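Local atomic coordinates of putatuve endo-xylanase (Clostridium stercorarium, PDB entry 1O8P), a protein that probably binds xylan and cellulose chains as the family 6 carbohydrate-binding module of a putative xylan-degrading enzyme. Residues S27-E32 with T63-I68; I89-G94 with K129-V134. One frame throughout, in Å; residues are numbered along the deposited sequence.

Contact 1: S27-E32 with T63-I68; sequences SNIQAE and TTYKNI. With CA (calcium ion), chain B.
Tyr65 reaches across the core of a beta-sandwich and bonds to the backbone of Ala31. This is the fold of family 6 carbohydrate-binding modules. Strand 29-30 belongs to one sheet, strand 62-69 to the other. Tyr65 OH donates to Ala31 O at 2.6 Å. The hydroxyl lies in the carbonyl plane, on a lone pair, with a C=O...O angle of 119°. The carbonyl meets the ring at its edge. A second bond grips the same hydroxyl: Thr63 OG1 donates to Tyr65 OH at 3.1 Å. The buried phenol is thus held at both its donor and its acceptor side, which fixes its position.

Ile29 packs against the tyrosine ring and Ile68. Ile29 CG2 lies obliquely to the Tyr65 ring, 3.9 Å from Tyr65 CD2. The other branch of Ile29 goes elsewhere: CG1 stands anti to the carbonyl carbon (chi1 -53°), and CD1 at its end meets Ile68 CG2 tip to tip at 4.1 Å. Phe144 packs edge-to-face with Tyr65.

Gln30 and Glu32 point away from strand 62-69, and their ends bind a calcium ion. Ser52 O and Asp142 O also bind the metal. Ala31, the tyrosine's acceptor, thus sits between two calcium ligands. Gln30 OE1 lies 2.4 Å from the calcium. The Glu32 carboxylate binds unevenly, with OE1 close and OE2 longer, at 2.9 Å from the calcium.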
ATOM      1  N   SER A  27     -11.398  -5.217   2.252  1.00 20.70           N
ATOM      2  CA  SER A  27     -11.749  -4.756   0.890  1.00 21.52           C
ATOM      3  C   SER A  27     -10.618  -3.886   0.388  1.00 20.85           C
ATOM      4  O   SER A  27     -10.014  -3.171   1.193  1.00 20.36           O
ATOM      5  CB  SER A  27     -12.992  -3.839   0.876  1.00 21.64           C
ATOM      6  OG  SER A  27     -14.024  -4.313   1.692  1.00 26.88           O
ATOM      7  N   ASN A  28     -10.365  -3.903  -0.926  1.00 21.09           N
ATOM      8  CA  ASN A  28      -9.301  -3.101  -1.532  1.00 21.15           C
ATOM      9  C   ASN A  28      -9.245  -1.680  -1.021  1.00 21.51           C
ATOM     10  O   ASN A  28     -10.246  -0.937  -1.034  1.00 21.96           O
ATOM     11  CB  ASN A  28      -9.407  -3.079  -3.049  1.00 20.71           C
ATOM     12  CG  ASN A  28      -9.281  -4.453  -3.643  1.00 21.24           C
ATOM     13  OD1 ASN A  28      -8.959  -5.405  -2.950  1.00 24.70           O
ATOM     14  ND2 ASN A  28      -9.574  -4.574  -4.897  1.00 17.03           N
ATOM     15  N   ILE A  29      -8.080  -1.308  -0.519  1.00 20.85           N
ATOM     16  CA  ILE A  29      -7.830   0.097  -0.217  1.00 20.34           C
ATOM     17  C   ILE A  29      -7.173   0.714  -1.422  1.00 20.12           C
ATOM     18  O   ILE A  29      -6.063   0.306  -1.798  1.00 19.55           O
ATOM     19  CB  ILE A  29      -6.953   0.259   1.059  1.00 19.97           C
ATOM     20  CG1 ILE A  29      -7.566  -0.504   2.240  1.00 18.84           C
ATOM     21  CG2 ILE A  29      -6.797   1.767   1.394  1.00 19.99           C
ATOM     22  CD1 ILE A  29      -6.567  -0.997   3.258  1.00 17.44           C
ATOM     23  N   GLN A  30      -7.843   1.705  -2.020  1.00 19.89           N
ATOM     24  CA  GLN A  30      -7.330   2.319  -3.233  1.00 19.48           C
ATOM     25  C   GLN A  30      -6.144   3.141  -2.786  1.00 19.59           C
ATOM     26  O   GLN A  30      -6.268   3.948  -1.876  1.00 20.09           O
ATOM     27  CB  GLN A  30      -8.413   3.146  -3.969  1.00 19.56           C
ATOM     28  CG  GLN A  30      -9.607   2.308  -4.483  1.00 17.80           C
ATOM     29  CD  GLN A  30      -9.168   1.175  -5.432  1.00 19.00           C
ATOM     30  OE1 GLN A  30      -8.163   1.310  -6.157  1.00 16.66           O
ATOM     31  NE2 GLN A  30      -9.893   0.058  -5.417  1.00 17.32           N
ATOM     32  N   ALA A  31      -4.983   2.914  -3.395  1.00 18.33           N
ATOM     33  CA  ALA A  31      -3.758   3.527  -2.913  1.00 17.60           C
ATOM     34  C   ALA A  31      -3.790   5.055  -3.100  1.00 17.64           C
ATOM     35  O   ALA A  31      -3.109   5.809  -2.360  1.00 17.22           O
ATOM     36  CB  ALA A  31      -2.554   2.901  -3.608  1.00 17.66           C
ATOM     37  N   GLU A  32      -4.548   5.515  -4.097  1.00 17.43           N
ATOM     38  CA  GLU A  32      -4.767   6.954  -4.269  1.00 18.38           C
ATOM     39  C   GLU A  32      -5.640   7.570  -3.138  1.00 18.92           C
ATOM     40  O   GLU A  32      -5.738   8.780  -3.036  1.00 18.76           O
ATOM     41  CB  GLU A  32      -5.347   7.289  -5.669  1.00 18.86           C
ATOM     42  CG  GLU A  32      -6.781   6.837  -5.931  1.00 18.72           C
ATOM     43  CD  GLU A  32      -6.871   5.387  -6.370  1.00 19.97           C
ATOM     44  OE1 GLU A  32      -5.951   4.589  -6.069  1.00 22.45           O
ATOM     45  OE2 GLU A  32      -7.877   5.015  -7.003  1.00 21.18           O
ATOM     46  N   THR A  63       2.888   6.820   2.013  1.00 17.81           N
ATOM     47  CA  THR A  63       1.485   7.197   2.028  1.00 17.77           C
ATOM     48  C   THR A  63       0.881   6.637   3.279  1.00 17.12           C
ATOM     49  O   THR A  63       1.252   5.554   3.735  1.00 16.41           O
ATOM     50  CB  THR A  63       0.721   6.744   0.757  1.00 17.39           C
ATOM     51  OG1 THR A  63       1.257   5.520   0.295  1.00 17.67           O
ATOM     52  CG2 THR A  63       0.974   7.659  -0.406  1.00 17.52           C
ATOM     53  N   THR A  64      -0.048   7.398   3.847  1.00 16.99           N
ATOM     54  CA  THR A  64      -0.662   7.042   5.088  1.00 17.33           C
ATOM     55  C   THR A  64      -2.148   6.915   4.862  1.00 17.24           C
ATOM     56  O   THR A  64      -2.751   7.781   4.226  1.00 18.76           O
ATOM     57  CB  THR A  64      -0.387   8.135   6.120  1.00 18.59           C
ATOM     58  OG1 THR A  64       1.012   8.172   6.414  1.00 19.64           O
ATOM     59  CG2 THR A  64      -1.111   7.852   7.496  1.00 16.45           C
ATOM     60  N   TYR A  65      -2.715   5.856   5.431  1.00 16.84           N
ATOM     61  CA  TYR A  65      -4.120   5.485   5.323  1.00 17.17           C
ATOM     62  C   TYR A  65      -4.634   5.279   6.726  1.00 17.85           C
ATOM     63  O   TYR A  65      -4.364   4.260   7.371  1.00 16.95           O
ATOM     64  CB  TYR A  65      -4.275   4.183   4.490  1.00 16.98           C
ATOM     65  CG  TYR A  65      -3.598   4.314   3.161  1.00 15.27           C
ATOM     66  CD1 TYR A  65      -2.208   4.123   3.038  1.00 15.17           C
ATOM     67  CD2 TYR A  65      -4.326   4.657   2.023  1.00 16.13           C
ATOM     68  CE1 TYR A  65      -1.581   4.256   1.824  1.00 16.15           C
ATOM     69  CE2 TYR A  65      -3.698   4.794   0.795  1.00 13.42           C
ATOM     70  CZ  TYR A  65      -2.321   4.593   0.707  1.00 15.19           C
ATOM     71  OH  TYR A  65      -1.671   4.761  -0.492  1.00 13.77           O
ATOM     72  N   LYS A  66      -5.401   6.260   7.188  1.00 18.95           N
ATOM     73  CA  LYS A  66      -5.887   6.300   8.553  1.00 19.71           C
ATOM     74  C   LYS A  66      -7.116   5.453   8.738  1.00 19.14           C
ATOM     75  O   LYS A  66      -7.832   5.198   7.798  1.00 20.13           O
ATOM     76  CB  LYS A  66      -6.185   7.762   8.936  1.00 20.14           C
ATOM     77  CG  LYS A  66      -4.938   8.607   9.127  1.00 23.93           C
ATOM     78  CD  LYS A  66      -5.320  10.001   9.625  1.00 31.58           C
ATOM     79  CE  LYS A  66      -4.824  10.246  11.062  1.00 38.47           C
ATOM     80  NZ  LYS A  66      -5.547   9.440  12.152  1.00 41.73           N
ATOM     81  N   ASN A  67      -7.351   4.979   9.952  1.00 19.69           N
ATOM     82  CA  ASN A  67      -8.623   4.338  10.285  1.00 19.84           C
ATOM     83  C   ASN A  67      -8.916   3.082   9.464  1.00 19.29           C
ATOM     84  O   ASN A  67     -10.032   2.897   8.991  1.00 19.17           O
ATOM     85  CB  ASN A  67      -9.789   5.363  10.209  1.00 19.97           C
ATOM     86  CG  ASN A  67      -9.534   6.588  11.108  1.00 25.27           C
ATOM     87  OD1 ASN A  67      -9.553   7.759  10.661  1.00 30.35           O
ATOM     88  ND2 ASN A  67      -9.248   6.317  12.360  1.00 22.70           N
ATOM     89  N   ILE A  68      -7.925   2.204   9.315  1.00 17.99           N
ATOM     90  CA  ILE A  68      -8.227   0.881   8.734  1.00 17.22           C
ATOM     91  C   ILE A  68      -8.714  -0.087   9.838  1.00 17.04           C
ATOM     92  O   ILE A  68      -8.057  -0.259  10.869  1.00 16.02           O
ATOM     93  CB  ILE A  68      -7.010   0.314   7.968  1.00 16.56           C
ATOM     94  CG1 ILE A  68      -6.427   1.334   6.976  1.00 14.12           C
ATOM     95  CG2 ILE A  68      -7.320  -1.024   7.325  1.00 17.20           C
ATOM     96  CD1 ILE A  68      -7.451   2.096   6.124  1.00 16.13           C
TER
HETATM   97 CA    CA B1149      -6.541   2.503  -7.474  1.00 28.93          CA
HETATM   98  O   HOH W   1      -8.577   3.054  -8.733  1.00 23.47           O

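Contact 2: I89-G94 with K129-V134; sequences IQVRLG and KDIVLV
Val91 turns CG1 opposite its own amide nitrogen (chi1 -174°), which brings CG1 to 3.9 Å from Ile131 CG2. The other methyl, Val91 CG2, meets Leu133 CD2, also at 3.9 Å. The two side chains run alongside each other from neighbouring strands. Further along, Leu93 CD2 rests against Lys129 CB at 3.8 Å and also touches Ile131 CD1. Phe144 and Phe146 of strand 140-147 pack onto this face.

The other face carries Gln90, Arg92, Val132 and Val134. With its chain extended from CG to NE, Arg92 grips Gln90 OE1 side-on, through NE at 3.2 Å and through NH2. The oxygen lies in the guanidinium plane, yet both donors sit above the amide plane, on one face of it. Arg92 NH1 turns to Gly98 O. Val134 CB packs beside Gln90 OE1 at 4.0 Å.

Backbone bonds hold the strands together. Gln90 with Val134 and Arg92 with Val132 are hydrogen-bonded pairs, and Gly94 N adds a bond to Asp130 O at 2.8 Å. The N-to-C directions of the two short strands differ by 158°. This is a twisted antiparallel pair within one sheet of the beta-sandwich, with an apolar inner face and a mixed outer face.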
ATOM      1  N   ILE A  89       7.938  -2.396  -0.531  1.00 16.92           N
ATOM      2  CA  ILE A  89       6.987  -1.532   0.149  1.00 16.32           C
ATOM      3  C   ILE A  89       6.908  -2.023   1.576  1.00 16.35           C
ATOM      4  O   ILE A  89       6.540  -3.152   1.832  1.00 16.66           O
ATOM      5  CB  ILE A  89       5.592  -1.616  -0.537  1.00 16.27           C
ATOM      6  CG1 ILE A  89       5.713  -1.400  -2.054  1.00 17.49           C
ATOM      7  CG2 ILE A  89       4.553  -0.691   0.180  1.00 14.37           C
ATOM      8  CD1 ILE A  89       4.461  -1.702  -2.893  1.00 18.69           C
ATOM      9  N   GLN A  90       7.282  -1.174   2.516  1.00 17.07           N
ATOM     10  CA  GLN A  90       7.110  -1.484   3.905  1.00 17.10           C
ATOM     11  C   GLN A  90       5.695  -1.131   4.315  1.00 17.77           C
ATOM     12  O   GLN A  90       5.138  -0.131   3.860  1.00 17.88           O
ATOM     13  CB  GLN A  90       8.108  -0.690   4.738  1.00 17.46           C
ATOM     14  CG  GLN A  90       9.518  -1.286   4.658  1.00 18.02           C
ATOM     15  CD  GLN A  90      10.506  -0.552   5.540  1.00 20.94           C
ATOM     16  OE1 GLN A  90      10.255   0.578   5.942  1.00 24.49           O
ATOM     17  NE2 GLN A  90      11.617  -1.196   5.857  1.00 19.34           N
ATOM     18  N   VAL A  91       5.137  -1.964   5.187  1.00 18.47           N
ATOM     19  CA  VAL A  91       3.812  -1.772   5.758  1.00 18.45           C
ATOM     20  C   VAL A  91       3.999  -1.540   7.261  1.00 18.77           C
ATOM     21  O   VAL A  91       4.450  -2.430   7.974  1.00 18.86           O
ATOM     22  CB  VAL A  91       2.843  -2.974   5.454  1.00 18.09           C
ATOM     23  CG1 VAL A  91       1.438  -2.634   5.953  1.00 17.82           C
ATOM     24  CG2 VAL A  91       2.810  -3.293   3.946  1.00 16.44           C
ATOM     25  N   ARG A  92       3.685  -0.328   7.716  1.00 18.85           N
ATOM     26  CA  ARG A  92       3.988   0.110   9.076  1.00 19.96           C
ATOM     27  C   ARG A  92       2.767   0.674   9.790  1.00 20.79           C
ATOM     28  O   ARG A  92       1.791   1.074   9.143  1.00 19.91           O
ATOM     29  CB  ARG A  92       5.046   1.213   9.066  1.00 19.61           C
ATOM     30  CG  ARG A  92       6.360   0.861   8.451  1.00 20.52           C
ATOM     31  CD  ARG A  92       7.389   1.737   8.985  1.00 23.63           C
ATOM     32  NE  ARG A  92       8.730   1.316   8.683  1.00 28.22           N
ATOM     33  CZ  ARG A  92       9.634   0.997   9.587  1.00 29.47           C
ATOM     34  NH1 ARG A  92       9.350   1.008  10.877  1.00 29.89           N
ATOM     35  NH2 ARG A  92      10.831   0.638   9.186  1.00 32.66           N
ATOM     36  N   LEU A  93       2.830   0.713  11.127  1.00 22.05           N
ATOM     37  CA  LEU A  93       1.785   1.347  11.926  1.00 23.49           C
ATOM     38  C   LEU A  93       2.079   2.838  12.222  1.00 25.18           C
ATOM     39  O   LEU A  93       3.194   3.190  12.605  1.00 24.42           O
ATOM     40  CB  LEU A  93       1.646   0.626  13.246  1.00 23.95           C
ATOM     41  CG  LEU A  93       1.116  -0.803  13.216  1.00 25.76           C
ATOM     42  CD1 LEU A  93       1.038  -1.304  14.642  1.00 25.13           C
ATOM     43  CD2 LEU A  93      -0.252  -0.890  12.477  1.00 22.63           C
ATOM     44  N   GLY A  94       1.080   3.707  12.031  1.00 26.20           N
ATOM     45  CA  GLY A  94       1.131   5.034  12.641  1.00 27.07           C
ATOM     46  C   GLY A  94       1.922   6.028  11.822  1.00 27.59           C
ATOM     47  O   GLY A  94       1.369   7.026  11.399  1.00 28.21           O
ATOM     48  N   LYS A 129      -6.350   0.734  12.984  1.00 20.68           N
ATOM     49  CA  LYS A 129      -4.988   1.224  12.838  1.00 20.38           C
ATOM     50  C   LYS A 129      -4.812   2.215  11.690  1.00 20.47           C
ATOM     51  O   LYS A 129      -5.512   2.169  10.678  1.00 20.49           O
ATOM     52  CB  LYS A 129      -3.976   0.077  12.610  1.00 21.02           C
ATOM     53  CG  LYS A 129      -3.915  -1.043  13.663  1.00 22.66           C
ATOM     54  CD  LYS A 129      -3.432  -0.580  15.020  1.00 25.64           C
ATOM     55  CE  LYS A 129      -3.001  -1.774  15.910  1.00 27.13           C
ATOM     56  NZ  LYS A 129      -4.157  -2.202  16.843  1.00 31.82           N
ATOM     57  N   ASP A 130      -3.828   3.093  11.852  1.00 20.10           N
ATOM     58  CA  ASP A 130      -3.303   3.882  10.760  1.00 19.61           C
ATOM     59  C   ASP A 130      -2.193   3.142  10.070  1.00 19.07           C
ATOM     60  O   ASP A 130      -1.231   2.721  10.721  1.00 19.61           O
ATOM     61  CB  ASP A 130      -2.789   5.215  11.259  1.00 19.07           C
ATOM     62  CG  ASP A 130      -3.897   6.078  11.843  1.00 19.67           C
ATOM     63  OD1 ASP A 130      -5.126   5.804  11.689  1.00 22.50           O
ATOM     64  OD2 ASP A 130      -3.604   7.043  12.531  1.00 23.13           O
ATOM     65  N   ILE A 131      -2.325   2.987   8.751  1.00 18.89           N
ATOM     66  CA  ILE A 131      -1.347   2.221   7.957  1.00 18.17           C
ATOM     67  C   ILE A 131      -0.505   3.143   7.086  1.00 18.17           C
ATOM     68  O   ILE A 131      -1.015   4.035   6.394  1.00 15.98           O
ATOM     69  CB  ILE A 131      -2.023   1.114   7.067  1.00 18.42           C
ATOM     70  CG1 ILE A 131      -2.643   0.033   7.944  1.00 17.32           C
ATOM     71  CG2 ILE A 131      -0.963   0.399   6.144  1.00 17.33           C
ATOM     72  CD1 ILE A 131      -1.583  -0.853   8.717  1.00 13.86           C
ATOM     73  N   VAL A 132       0.793   2.889   7.122  1.00 17.89           N
ATOM     74  CA  VAL A 132       1.754   3.613   6.302  1.00 17.87           C
ATOM     75  C   VAL A 132       2.487   2.678   5.340  1.00 17.99           C
ATOM     76  O   VAL A 132       3.017   1.666   5.754  1.00 17.97           O
ATOM     77  CB  VAL A 132       2.765   4.382   7.226  1.00 18.35           C
ATOM     78  CG1 VAL A 132       3.705   5.257   6.403  1.00 15.24           C
ATOM     79  CG2 VAL A 132       1.962   5.203   8.265  1.00 17.66           C
ATOM     80  N   LEU A 133       2.501   3.030   4.050  1.00 18.49           N
ATOM     81  CA  LEU A 133       3.344   2.351   3.039  1.00 17.51           C
ATOM     82  C   LEU A 133       4.609   3.208   2.797  1.00 18.23           C
ATOM     83  O   LEU A 133       4.498   4.386   2.489  1.00 18.25           O
ATOM     84  CB  LEU A 133       2.560   2.181   1.723  1.00 16.57           C
ATOM     85  CG  LEU A 133       1.192   1.490   1.848  1.00 15.36           C
ATOM     86  CD1 LEU A 133       0.526   1.416   0.448  1.00 15.54           C
ATOM     87  CD2 LEU A 133       1.363   0.063   2.474  1.00 10.79           C
ATOM     88  N   VAL A 134       5.787   2.617   2.979  1.00 17.67           N
ATOM     89  CA  VAL A 134       7.038   3.303   2.808  1.00 17.12           C
ATOM     90  C   VAL A 134       7.739   2.626   1.647  1.00 17.63           C
ATOM     91  O   VAL A 134       7.895   1.411   1.631  1.00 17.73           O
ATOM     92  CB  VAL A 134       7.908   3.309   4.121  1.00 17.70           C
ATOM     93  CG1 VAL A 134       9.203   4.125   3.920  1.00 14.79           C
ATOM     94  CG2 VAL A 134       7.080   3.828   5.335  1.00 16.44           C
TER

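Overall arrangement
From the N terminus, the chain first lays down segment 27-32 beside the calcium site. It then runs through strands 36-38, 43-46 and 52-55 to strand 62-69, where contact 1 closes a loop across the sandwich. Contact 2 opens later, at strand 87-93, and closes when strand 128-135 returns. The two loops are in series and do not nest. They meet in space, because strand 128-135 lies between strands 62-69 and 87-93 in one sheet. Tyr65 N probably bonds to Ile131 O, and Ile68 N to Lys129 O. Contact 1 therefore joins the two sheets, while contact 2 pairs two neighbouring strands within one of them.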